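Local coordinates for DHHA1 domain protein (Clostridium perfringens, PDB 3KEW) that probably strips wrongly attached amino acids from tRNA(Ala), as zinc-dependent editing domains related to alanyl-tRNA synthetase do, at residues 99-104 with 126-131; 5-10 with 66-71; 173-176 with 181-184; 198-201 with 205-208; 21-26 with 30-35. All coordinates share one frame; numbering follows the deposited sequence.

Contact 1. Residues 99-104 with 126-131; sequences LGQHLL and STVDIV. With ZN (zinc ion), chain C.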
# COMPACT_ATOMS: atom_id res chain seq x y z
N LEU A 99 -4.81 2.69 1.97
CA LEU A 99 -5.13 4.02 2.47
C LEU A 99 -6.52 4.02 3.12
O LEU A 99 -6.74 4.67 4.13
CB LEU A 99 -5.02 5.10 1.37
CG LEU A 99 -5.47 6.54 1.72
CD1 LEU A 99 -4.67 7.11 2.87
CD2 LEU A 99 -5.41 7.49 0.53
N GLY A 100 -7.46 3.28 2.52
CA GLY A 100 -8.78 3.06 3.11
C GLY A 100 -8.73 2.59 4.56
O GLY A 100 -9.43 3.15 5.42
N GLN A 101 -7.89 1.59 4.84
CA GLN A 101 -7.63 1.15 6.21
C GLN A 101 -7.08 2.26 7.10
O GLN A 101 -7.59 2.47 8.21
CB GLN A 101 -6.69 -0.05 6.24
CG GLN A 101 -6.35 -0.54 7.65
CD GLN A 101 -4.98 -0.07 8.08
OE1 GLN A 101 -4.00 -0.33 7.40
NE2 GLN A 101 -4.92 0.65 9.22
N HIS A 102 -6.04 2.96 6.64
CA HIS A 102 -5.43 4.06 7.40
C HIS A 102 -6.44 5.16 7.73
O HIS A 102 -6.43 5.74 8.83
CB HIS A 102 -4.29 4.71 6.59
CG HIS A 102 -2.99 3.97 6.66
ND1 HIS A 102 -1.80 4.59 6.99
CD2 HIS A 102 -2.68 2.67 6.42
CE1 HIS A 102 -0.82 3.70 6.96
NE2 HIS A 102 -1.33 2.53 6.61
N LEU A 103 -7.28 5.48 6.75
CA LEU A 103 -8.31 6.51 6.89
C LEU A 103 -9.34 6.16 7.97
O LEU A 103 -9.61 6.98 8.87
CB LEU A 103 -9.00 6.77 5.54
CG LEU A 103 -10.08 7.85 5.51
CD1 LEU A 103 -9.53 9.22 5.91
CD2 LEU A 103 -10.73 7.91 4.13
N LEU A 104 -9.89 4.95 7.89
CA LEU A 104 -10.85 4.44 8.86
C LEU A 104 -10.26 4.40 10.26
O LEU A 104 -10.87 4.89 11.21
CB LEU A 104 -11.33 3.03 8.48
CG LEU A 104 -12.35 2.87 7.35
CD1 LEU A 104 -12.52 1.38 6.99
CD2 LEU A 104 -13.70 3.50 7.69
N SER A 126 -11.16 -6.68 2.61
CA SER A 126 -10.13 -6.22 3.53
C SER A 126 -10.75 -6.05 4.90
O SER A 126 -11.95 -5.76 4.99
CB SER A 126 -9.54 -4.88 3.08
OG SER A 126 -9.09 -4.91 1.74
N THR A 127 -9.96 -6.23 5.95
CA THR A 127 -10.41 -6.00 7.32
C THR A 127 -9.52 -5.03 8.10
O THR A 127 -8.34 -4.82 7.76
CB THR A 127 -10.61 -7.30 8.14
OG1 THR A 127 -9.37 -8.03 8.22
CG2 THR A 127 -11.66 -8.20 7.53
N VAL A 128 -10.11 -4.42 9.11
CA VAL A 128 -9.41 -3.63 10.12
C VAL A 128 -10.02 -4.04 11.49
O VAL A 128 -11.24 -4.23 11.60
CB VAL A 128 -9.49 -2.10 9.82
CG1 VAL A 128 -10.94 -1.52 9.90
CG2 VAL A 128 -8.56 -1.30 10.73
N ASP A 129 -9.17 -4.24 12.50
CA ASP A 129 -9.61 -4.62 13.85
C ASP A 129 -9.52 -3.41 14.77
O ASP A 129 -8.46 -2.81 14.90
CB ASP A 129 -8.73 -5.73 14.44
CG ASP A 129 -8.88 -7.07 13.71
OD1 ASP A 129 -9.67 -7.17 12.75
OD2 ASP A 129 -8.20 -8.03 14.12
N ILE A 130 -10.63 -3.07 15.41
CA ILE A 130 -10.67 -1.95 16.35
C ILE A 130 -10.84 -2.52 17.76
O ILE A 130 -11.64 -3.42 17.96
CB ILE A 130 -11.83 -0.97 16.02
CG1 ILE A 130 -11.84 -0.59 14.53
CG2 ILE A 130 -11.78 0.27 16.90
CD1 ILE A 130 -10.63 0.22 14.05
N VAL A 131 -10.07 -2.00 18.71
CA VAL A 131 -10.11 -2.51 20.08
C VAL A 131 -11.44 -2.16 20.76
O VAL A 131 -11.84 -0.99 20.81
CB VAL A 131 -8.92 -1.99 20.93
CG1 VAL A 131 -8.87 -2.72 22.26
CG2 VAL A 131 -7.60 -2.15 20.20
ZN ZN C . -0.02 0.65 6.60
O HOH W 1 -1.64 -0.16 8.05
O HOH W 2 0.87 1.11 8.60
O HOH W 3 1.04 -1.50 6.88
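His98 and His102, the HxxxH half of the zinc site, lie on helix 88-112, which packs against strand 126-131 through Gln101 and Leu104 on Val128. This helix-on-sheet layer resembles the editing domains of alanyl-tRNA synthetases and their free-standing relatives. Gln101 and Val128 make the main touch: Gln101 CG rests 3.9 Å from Val128 CG2, two aliphatic branches meeting at a slant. One helical turn further on, Leu104 CD1 stands 4.4 Å from Val128 CG1, so the two methyls of the valine serve different residues of the helix. Tyr225, from the adjoining strand 220-227, touches both Gln101 and Leu104. Asp129 of strand 126-131 forms a salt bridge with Arg222 of that same neighbouring strand.

Gln101 does two jobs. Its CG is turned anti to the backbone N (chi1 178°), which lays the methylene on the valine; the chain then bends sharply at chi2 (-101°) and lifts the amide toward the metal. There OE1 accepts a short 2.5 Å hydrogen bond from water 1. That water is itself a ligand, so Gln101 is a second-shell residue that helps to orient it. His102, whose side chain starts out on the side of the helix turned from the strand, binds the metal directly. His98, Cys195 and three waters complete the site, with His102 NE2 2.3 Å from the zinc ion and water 1 likewise 2.3 Å from it.

Contact 2. Residues 5-10 with 66-71; sequences KLYYED and GKVYHV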
# COMPACT_ATOMS: atom_id res chain seq x y z
N LYS A 5 14.28 2.21 -6.82
CA LYS A 5 12.89 1.81 -6.55
C LYS A 5 11.93 2.98 -6.77
O LYS A 5 11.69 3.80 -5.87
CB LYS A 5 12.76 1.16 -5.16
CG LYS A 5 13.75 0.01 -4.97
CD LYS A 5 13.60 -0.77 -3.68
CE LYS A 5 14.02 0.01 -2.45
NZ LYS A 5 14.04 -0.91 -1.28
N LEU A 6 11.37 3.02 -7.97
CA LEU A 6 10.54 4.14 -8.45
C LEU A 6 9.22 4.32 -7.70
O LEU A 6 8.76 5.44 -7.52
CB LEU A 6 10.29 4.01 -9.96
CG LEU A 6 11.51 4.27 -10.87
CD1 LEU A 6 11.22 3.85 -12.30
CD2 LEU A 6 11.94 5.73 -10.82
N TYR A 7 8.65 3.20 -7.24
CA TYR A 7 7.39 3.18 -6.48
C TYR A 7 7.41 4.02 -5.21
O TYR A 7 6.36 4.47 -4.75
CB TYR A 7 6.94 1.73 -6.19
CG TYR A 7 7.97 0.80 -5.58
CD1 TYR A 7 8.67 -0.12 -6.37
CD2 TYR A 7 8.22 0.81 -4.20
CE1 TYR A 7 9.61 -0.98 -5.81
CE2 TYR A 7 9.15 -0.04 -3.64
CZ TYR A 7 9.84 -0.93 -4.44
OH TYR A 7 10.75 -1.78 -3.87
N TYR A 8 8.59 4.22 -4.63
CA TYR A 8 8.76 5.10 -3.47
C TYR A 8 9.16 6.54 -3.86
O TYR A 8 9.27 7.40 -2.99
CB TYR A 8 9.79 4.54 -2.50
CG TYR A 8 9.33 3.39 -1.62
CD1 TYR A 8 10.23 2.39 -1.23
CD2 TYR A 8 8.00 3.29 -1.17
CE1 TYR A 8 9.83 1.33 -0.41
CE2 TYR A 8 7.59 2.22 -0.35
CZ TYR A 8 8.51 1.25 0.02
OH TYR A 8 8.12 0.19 0.82
N GLU A 9 9.38 6.79 -5.15
CA GLU A 9 9.73 8.13 -5.63
C GLU A 9 8.50 8.83 -6.21
O GLU A 9 8.22 9.99 -5.88
CB GLU A 9 10.87 8.07 -6.66
CG GLU A 9 12.21 7.53 -6.13
CD GLU A 9 12.67 8.23 -4.86
OE1 GLU A 9 12.68 9.48 -4.83
OE2 GLU A 9 13.02 7.52 -3.89
N ASP A 10 7.80 8.11 -7.08
CA ASP A 10 6.53 8.55 -7.65
C ASP A 10 5.64 7.32 -7.81
O ASP A 10 5.83 6.50 -8.71
CB ASP A 10 6.75 9.24 -9.00
CG ASP A 10 5.47 9.81 -9.61
OD1 ASP A 10 5.59 10.46 -10.66
OD2 ASP A 10 4.35 9.63 -9.06
N GLY A 66 17.43 -6.51 -0.36
CA GLY A 66 17.34 -5.14 -0.88
C GLY A 66 17.22 -5.05 -2.40
O GLY A 66 17.38 -3.97 -2.96
N LYS A 67 16.94 -6.17 -3.06
CA LYS A 67 16.87 -6.19 -4.51
C LYS A 67 15.55 -6.75 -4.99
O LYS A 67 15.10 -7.80 -4.54
CB LYS A 67 18.03 -7.00 -5.11
CG LYS A 67 19.39 -6.34 -4.96
CD LYS A 67 20.51 -7.27 -5.39
CE LYS A 67 21.87 -6.59 -5.27
NZ LYS A 67 22.95 -7.43 -5.85
N VAL A 68 14.92 -6.04 -5.93
CA VAL A 68 13.62 -6.40 -6.44
C VAL A 68 13.77 -7.31 -7.67
O VAL A 68 14.32 -6.90 -8.70
CB VAL A 68 12.77 -5.13 -6.77
CG1 VAL A 68 11.41 -5.52 -7.31
CG2 VAL A 68 12.60 -4.24 -5.54
N TYR A 69 13.26 -8.53 -7.55
CA TYR A 69 13.33 -9.54 -8.61
C TYR A 69 12.00 -9.77 -9.31
O TYR A 69 10.97 -9.92 -8.66
CB TYR A 69 13.83 -10.87 -8.06
CG TYR A 69 15.24 -10.84 -7.53
CD1 TYR A 69 15.49 -10.55 -6.19
CD2 TYR A 69 16.33 -11.08 -8.36
CE1 TYR A 69 16.79 -10.51 -5.69
CE2 TYR A 69 17.64 -11.05 -7.87
CZ TYR A 69 17.85 -10.77 -6.53
OH TYR A 69 19.14 -10.72 -6.03
N HIS A 70 12.04 -9.84 -10.63
CA HIS A 70 10.85 -10.00 -11.45
C HIS A 70 10.86 -11.38 -12.09
O HIS A 70 11.81 -11.73 -12.80
CB HIS A 70 10.80 -8.91 -12.53
CG HIS A 70 10.95 -7.51 -11.99
ND1 HIS A 70 12.13 -7.04 -11.45
CD2 HIS A 70 10.07 -6.49 -11.91
CE1 HIS A 70 11.97 -5.79 -11.05
NE2 HIS A 70 10.73 -5.43 -11.32
N VAL A 71 9.81 -12.15 -11.84
CA VAL A 71 9.68 -13.49 -12.42
C VAL A 71 8.96 -13.39 -13.76
O VAL A 71 7.77 -13.07 -13.82
CB VAL A 71 8.99 -14.47 -11.43
CG1 VAL A 71 8.80 -15.83 -12.07
CG2 VAL A 71 9.80 -14.59 -10.15
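Val68 of strand 67-72 meets Lys5 and Tyr7 with a single methyl, CG2. This is where the end of strand 4-5 and the 3-10 turn after it lie against the six-stranded antiparallel barrel. Lys5 contributes the middle of its chain: CD passes 4.1 Å from Val68 CG2, running aslant to the valine. A bend at chi3 (-70°) carries the rest of the lysine on, and its ammonium makes a long, weak ion pair with Glu63.

Tyr7 comes at the same methyl from the opposite direction. CG2 sits at the edge of the ring, near its plane, 3.5 Å from Tyr7 OH and 4.4 Å from Tyr7 CE1. Two neighbours steady the ring: Lys5 CB lies 3.6 Å above its plane, displaced toward the rim, and Phe40 meets it edge-to-face. The short 3-10 turn of residues 6-8 sets the backbone, with Leu6 O taking both Glu9 N (2.8 Å) and Asp10 N (2.9 Å). Val61 of strand 56-64 also packs on Val68. Next in the turn, Tyr8 OH bonds to Cys196 O, linking this corner of the barrel with the neighbourhood of the zinc site.

No hydrogen bond crosses between the two segments. The nearest atom of segment 66-71 to Tyr7 OH is a methyl, Val68 CG2, and the Lys5 CD methylene lies beside the hydroxyl. Contact here therefore depends on shape and van der Waals fit rather than on directional bonding.

Contact 3. Residues 173-176 with 181-184; sequences RALP and EIRI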
# COMPACT_ATOMS: atom_id res chain seq x y z
N ARG A 173 2.42 5.48 18.20
CA ARG A 173 3.05 4.18 18.37
C ARG A 173 4.55 4.36 18.21
O ARG A 173 4.99 5.13 17.36
CB ARG A 173 2.58 3.18 17.32
CG ARG A 173 1.13 2.82 17.39
CD ARG A 173 0.83 1.77 16.33
NE ARG A 173 1.23 0.43 16.76
CZ ARG A 173 2.09 -0.37 16.12
NH1 ARG A 173 2.66 0.02 15.00
NH2 ARG A 173 2.36 -1.58 16.61
N ALA A 174 5.32 3.63 19.02
CA ALA A 174 6.77 3.67 18.93
C ALA A 174 7.24 3.10 17.59
O ALA A 174 6.65 2.15 17.06
CB ALA A 174 7.39 2.89 20.06
N LEU A 175 8.29 3.72 17.06
CA LEU A 175 8.82 3.36 15.75
C LEU A 175 9.66 2.08 15.87
O LEU A 175 10.20 1.79 16.95
CB LEU A 175 9.64 4.52 15.18
CG LEU A 175 8.87 5.82 14.94
CD1 LEU A 175 9.84 6.99 14.77
CD2 LEU A 175 7.95 5.70 13.74
N PRO A 176 9.77 1.31 14.76
CA PRO A 176 10.54 0.06 14.82
C PRO A 176 12.03 0.32 14.97
O PRO A 176 12.53 1.37 14.55
CB PRO A 176 10.27 -0.59 13.46
CG PRO A 176 9.11 0.15 12.87
CD PRO A 176 9.19 1.52 13.42
N GLU A 181 15.45 1.89 6.44
CA GLU A 181 14.94 3.25 6.66
C GLU A 181 13.45 3.23 7.03
O GLU A 181 12.68 2.44 6.49
CB GLU A 181 15.20 4.15 5.45
CG GLU A 181 14.78 3.56 4.10
CD GLU A 181 14.38 4.63 3.09
OE1 GLU A 181 13.30 4.47 2.47
OE2 GLU A 181 15.12 5.62 2.93
N ILE A 182 13.07 4.10 7.96
CA ILE A 182 11.68 4.28 8.34
C ILE A 182 10.97 5.11 7.26
O ILE A 182 11.42 6.22 6.93
CB ILE A 182 11.54 4.92 9.76
CG1 ILE A 182 11.84 3.90 10.86
CG2 ILE A 182 10.14 5.47 10.00
CD1 ILE A 182 13.21 4.05 11.50
N ARG A 183 9.90 4.56 6.69
CA ARG A 183 8.99 5.34 5.84
C ARG A 183 7.79 5.78 6.67
O ARG A 183 7.32 5.04 7.54
CB ARG A 183 8.49 4.54 4.64
CG ARG A 183 9.50 3.65 3.94
CD ARG A 183 9.91 4.20 2.61
NE ARG A 183 8.82 4.82 1.86
CZ ARG A 183 9.00 5.79 0.97
NH1 ARG A 183 10.23 6.23 0.73
NH2 ARG A 183 7.98 6.33 0.33
N ILE A 184 7.30 6.98 6.38
CA ILE A 184 6.14 7.54 7.07
C ILE A 184 5.02 7.79 6.05
O ILE A 184 5.28 8.29 4.95
CB ILE A 184 6.52 8.84 7.82
CG1 ILE A 184 7.49 8.56 8.98
CG2 ILE A 184 5.29 9.61 8.29
CD1 ILE A 184 6.90 7.78 10.18
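Leu175 turns one methyl, CD2, toward two isoleucines at once: it is 4.3 Å from Ile182 CG2 and equally 4.3 Å from Ile184 CD1. Ile182 has a second neighbour in Pro176, whose ring carbon CD stands 4.4 Å from Ile182 CG1, while the end of the isoleucine, CD1, comes 4.1 Å from the carbonyl oxygen Pro176 O. The first torsion of Ile182 (chi1 -75°) places CG1 anti to the carbonyl carbon and CG2 anti to the backbone N, so one branch serves the proline and the other the leucine.

Further out, Leu166 and Ala194 pack on Leu175, and Leu192 and Tyr159 on Ile184. Backbone hydrogen bonds hold the 181-184 segment in place, Ile184 pairing with Tyr159 and Arg183 with Cys195, one of the zinc ligands. Arg183 points elsewhere: its guanidinium makes a cation-pi contact with Tyr8, and Glu181 OE1 lies in the guanidinium plane at the edge, a long salt bridge at best.

The two pieces of loop thus close on each other almost entirely through aliphatic groups, with one carbonyl oxygen at the margin, at distances a little loose for tight packing. Such a small, partly buried apolar patch probably gains its stability from excluding water; the directional bonds nearby are those of the 181-184 backbone.

Contact 4. Residues 198-201 with 205-208; sequences VHPR and DLQV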
# COMPACT_ATOMS: atom_id res chain seq x y z
N VAL A 198 2.48 1.44 -0.46
CA VAL A 198 2.38 2.41 -1.54
C VAL A 198 0.95 2.97 -1.56
O VAL A 198 -0.02 2.26 -1.85
CB VAL A 198 2.81 1.78 -2.91
CG1 VAL A 198 2.38 2.63 -4.10
CG2 VAL A 198 4.34 1.58 -2.92
N HIS A 199 0.84 4.25 -1.20
CA HIS A 199 -0.44 4.92 -1.02
C HIS A 199 -0.74 5.95 -2.12
O HIS A 199 0.19 6.47 -2.76
CB HIS A 199 -0.45 5.61 0.36
CG HIS A 199 -0.50 4.64 1.50
ND1 HIS A 199 -1.66 4.34 2.17
CD2 HIS A 199 0.47 3.87 2.06
CE1 HIS A 199 -1.41 3.45 3.11
NE2 HIS A 199 -0.12 3.14 3.06
N PRO A 200 -2.04 6.25 -2.36
CA PRO A 200 -2.37 7.42 -3.19
C PRO A 200 -1.91 8.71 -2.51
O PRO A 200 -1.57 8.70 -1.33
CB PRO A 200 -3.91 7.37 -3.26
CG PRO A 200 -4.27 5.94 -2.95
CD PRO A 200 -3.25 5.53 -1.93
N ARG A 201 -1.85 9.81 -3.25
CA ARG A 201 -1.31 11.06 -2.71
C ARG A 201 -2.37 11.97 -2.12
O ARG A 201 -2.06 13.03 -1.58
CB ARG A 201 -0.49 11.82 -3.75
CG ARG A 201 0.96 11.37 -3.84
CD ARG A 201 1.79 12.39 -4.59
NE ARG A 201 2.90 11.75 -5.30
CZ ARG A 201 3.92 12.40 -5.84
NH1 ARG A 201 4.00 13.73 -5.76
NH2 ARG A 201 4.87 11.72 -6.47
N ASP A 205 -8.61 10.29 -4.14
CA ASP A 205 -8.28 9.08 -4.91
C ASP A 205 -8.96 7.79 -4.44
O ASP A 205 -9.03 6.82 -5.20
CB ASP A 205 -6.77 8.88 -4.95
CG ASP A 205 -6.10 9.57 -6.13
OD1 ASP A 205 -5.03 9.09 -6.57
OD2 ASP A 205 -6.64 10.58 -6.64
N LEU A 206 -9.46 7.78 -3.20
CA LEU A 206 -10.23 6.64 -2.69
C LEU A 206 -11.62 6.49 -3.30
O LEU A 206 -12.18 5.39 -3.25
CB LEU A 206 -10.37 6.75 -1.18
CG LEU A 206 -9.45 6.01 -0.20
CD1 LEU A 206 -8.19 5.50 -0.85
CD2 LEU A 206 -9.13 6.95 0.93
N GLN A 207 -12.16 7.58 -3.85
CA GLN A 207 -13.52 7.66 -4.46
C GLN A 207 -14.62 7.59 -3.41
O GLN A 207 -15.35 8.57 -3.17
CB GLN A 207 -13.77 6.60 -5.56
CG GLN A 207 -12.73 6.51 -6.69
CD GLN A 207 -12.90 5.23 -7.53
OE1 GLN A 207 -14.02 4.77 -7.77
NE2 GLN A 207 -11.79 4.67 -7.98
N VAL A 208 -14.73 6.42 -2.78
CA VAL A 208 -15.75 6.11 -1.79
C VAL A 208 -15.26 4.94 -0.92
O VAL A 208 -14.47 4.10 -1.36
CB VAL A 208 -17.13 5.81 -2.49
CG1 VAL A 208 -17.07 4.53 -3.32
CG2 VAL A 208 -18.29 5.80 -1.50
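Between Pro200 and Asp205 the chain doubles back, bringing their CA atoms within 6.4 Å, and just beyond it folds a classic gamma turn at Gln207 (phi 71°, psi -67°), closed by Val208 N to Leu206 O at 2.8 Å. The side chains meet at the rim of the proline ring. Pro200 CB and Asp205 CB are 3.6 Å apart, a close fit of two methylenes, and Asp205 OD1 reaches back to within 3.9 Å of Pro200 CB. Next along the ring, Pro200 CG stands 4.5 Å from Leu206 CD1, a looser touch.

The main polar partner of the Asp205 carboxylate is Tyr12: OD1 is hydrogen-bonded to its OH, and the same hydroxyl bonds to the backbone N of Arg201, so one phenol joins both arms of the loop while its side chain also packs on Pro200. Asn202 OD1 accepts from Asp205 N inside the bend, and Gln96 of helix 88-112 bonds to Asp205 O. Leu206 looks inward, packing on Leu99 of that helix and Ile150 of helix 136-152.

His199, directly before the proline, has its ring edge-to-face with His102. With Cys195 it makes up the CxxxH signature that, in alanyl-tRNA synthetases and their editing relatives, accompanies HxxxH at the zinc. Of this pair Cys195 is the one bound to the metal here, and the Pro200 contact lies in the bend that directly follows the signature.

Contact 5. Residues 21-26 with 30-35; sequences IEVKEI and FHVLLD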
# COMPACT_ATOMS: atom_id res chain seq x y z
N ILE A 21 19.55 -6.31 -15.62
CA ILE A 21 20.90 -6.34 -15.06
C ILE A 21 21.38 -7.78 -14.78
O ILE A 21 22.58 -8.07 -14.82
CB ILE A 21 20.99 -5.38 -13.81
CG1 ILE A 21 21.76 -4.11 -14.14
CG2 ILE A 21 21.65 -6.04 -12.60
CD1 ILE A 21 21.15 -3.26 -15.24
N GLU A 22 20.43 -8.68 -14.54
CA GLU A 22 20.72 -10.09 -14.23
C GLU A 22 19.57 -10.96 -14.72
O GLU A 22 18.42 -10.53 -14.68
CB GLU A 22 20.92 -10.25 -12.72
CG GLU A 22 21.28 -11.65 -12.22
CD GLU A 22 21.26 -11.77 -10.70
OE1 GLU A 22 22.12 -11.15 -10.04
OE2 GLU A 22 20.39 -12.48 -10.17
N VAL A 23 19.89 -12.15 -15.23
CA VAL A 23 18.89 -13.19 -15.55
C VAL A 23 19.29 -14.53 -14.91
O VAL A 23 20.39 -15.03 -15.16
CB VAL A 23 18.72 -13.43 -17.08
CG1 VAL A 23 17.62 -14.46 -17.36
CG2 VAL A 23 18.40 -12.15 -17.82
N LYS A 24 18.40 -15.09 -14.09
CA LYS A 24 18.55 -16.45 -13.58
C LYS A 24 17.35 -17.32 -13.94
O LYS A 24 16.22 -16.99 -13.56
CB LYS A 24 18.73 -16.45 -12.06
CG LYS A 24 20.03 -15.84 -11.57
CD LYS A 24 20.26 -16.23 -10.12
CE LYS A 24 21.55 -15.63 -9.60
NZ LYS A 24 21.74 -15.98 -8.17
N GLU A 25 17.58 -18.41 -14.66
CA GLU A 25 16.53 -19.37 -14.95
C GLU A 25 16.35 -20.34 -13.79
O GLU A 25 17.25 -21.12 -13.46
CB GLU A 25 16.81 -20.14 -16.25
CG GLU A 25 15.63 -20.99 -16.69
CD GLU A 25 15.94 -21.88 -17.89
OE1 GLU A 25 16.72 -21.46 -18.77
OE2 GLU A 25 15.37 -22.99 -17.94
N ILE A 26 15.18 -20.28 -13.16
CA ILE A 26 14.84 -21.17 -12.05
C ILE A 26 13.57 -21.93 -12.42
O ILE A 26 12.47 -21.35 -12.43
CB ILE A 26 14.72 -20.40 -10.70
CG1 ILE A 26 16.04 -19.70 -10.35
CG2 ILE A 26 14.31 -21.34 -9.57
CD1 ILE A 26 15.93 -18.57 -9.34
N PHE A 30 12.06 -17.05 -15.51
CA PHE A 30 13.25 -16.22 -15.62
C PHE A 30 13.22 -15.05 -14.64
O PHE A 30 12.50 -14.06 -14.84
CB PHE A 30 13.46 -15.76 -17.07
CG PHE A 30 13.74 -16.90 -18.02
CD1 PHE A 30 12.69 -17.59 -18.63
CD2 PHE A 30 15.05 -17.29 -18.29
CE1 PHE A 30 12.95 -18.66 -19.49
CE2 PHE A 30 15.32 -18.35 -19.16
CZ PHE A 30 14.26 -19.03 -19.76
N HIS A 31 14.01 -15.18 -13.58
CA HIS A 31 14.08 -14.19 -12.51
C HIS A 31 15.04 -13.07 -12.90
O HIS A 31 16.25 -13.29 -12.97
CB HIS A 31 14.55 -14.85 -11.20
CG HIS A 31 13.56 -15.81 -10.61
ND1 HIS A 31 13.34 -15.90 -9.25
CD2 HIS A 31 12.76 -16.74 -11.18
CE1 HIS A 31 12.44 -16.83 -9.01
NE2 HIS A 31 12.07 -17.36 -10.16
N VAL A 32 14.51 -11.88 -13.16
CA VAL A 32 15.34 -10.75 -13.60
C VAL A 32 15.46 -9.59 -12.61
O VAL A 32 14.53 -9.28 -11.86
CB VAL A 32 14.95 -10.21 -15.02
CG1 VAL A 32 14.94 -11.32 -16.07
CG2 VAL A 32 13.61 -9.47 -15.01
N LEU A 33 16.64 -8.97 -12.60
CA LEU A 33 16.87 -7.74 -11.86
C LEU A 33 16.84 -6.61 -12.88
O LEU A 33 17.17 -6.83 -14.06
CB LEU A 33 18.23 -7.79 -11.16
CG LEU A 33 18.29 -7.46 -9.67
CD1 LEU A 33 19.62 -7.91 -9.08
CD2 LEU A 33 18.05 -5.98 -9.40
N LEU A 34 16.42 -5.42 -12.45
CA LEU A 34 16.34 -4.23 -13.31
C LEU A 34 17.15 -3.09 -12.70
O LEU A 34 17.36 -3.06 -11.48
CB LEU A 34 14.89 -3.78 -13.48
CG LEU A 34 14.05 -4.15 -14.71
CD1 LEU A 34 14.23 -5.58 -15.18
CD2 LEU A 34 12.59 -3.88 -14.42
N ASP A 35 17.63 -2.18 -13.55
CA ASP A 35 18.37 -1.00 -13.08
C ASP A 35 17.49 -0.08 -12.24
O ASP A 35 17.92 0.45 -11.21
CB ASP A 35 19.05 -0.25 -14.25
CG ASP A 35 18.04 0.44 -15.20
OD1 ASP A 35 18.22 1.65 -15.44
OD2 ASP A 35 17.10 -0.20 -15.70
O HOH W 4 17.71 -13.20 -10.79
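Phe30 and His31, neighbours on strand 29-34, each offer a ring face to strand 15-26, but on opposite sides of the sheet. Over one face of Phe30 lies Glu25 CG, a CH-pi contact 4.1 Å from the ring centroid, while Val23 CG1 sits at the ring edge, 3.9 Å from Phe30 CD2. Glu25 and Phe30 run side by side in the same direction, the carboxylate plane turned 52° from the ring. Ile26 CD1 is centred over one face of His31, 3.8 Å from the ring centroid; the CG1 branch of Ile26 (chi1 -60°) leads the methyl there. Tyr62 OH is hydrogen-bonded to His31 ND1.

Val23 and Val32 pack side by side on the Phe30 face, and Ile21 CD1 lies across Asp35 CB. Two backbone bonds tie Lys24 to His31, Lys24 N to His31 O at 3.0 Å and His31 N to Lys24 O at 2.9 Å. Water 4 adds a link by donating to both His31 O and Glu22 OE2. Toward the other end, Leu33 O accepts from Ile21 N (2.9 Å) while Leu33 N reaches Glu22 O at 3.2 Å. That offset is consistent with a beta bulge, and Glu22 N is buried without a partner. Together the strands form an antiparallel beta hairpin, a first pair in the closed barrel.

In the fold
Contacts 2 and 5 belong to the barrel and share neighbouring strands: Val32 of contact 5 bonds to His70 of contact 2. Contact 5 is the largest and most exposed, and the one joined by backbone hydrogen bonds; the other four rely on side-chain packing. Contact 2 is buried. Contacts 1 and 4 are buried in the zinc-binding half and touch each other, Leu99 and Leu103 against Leu206 and His102 against His199. Contact 3 lies partly buried, in a loop outside that core. Contact 2 touches contacts 3 and 4: Tyr8 meets Arg183 of contact 3, and Asp10 pairs weakly with Arg201 of contact 4. The centres of contacts 1 and 5 are 36 Å apart.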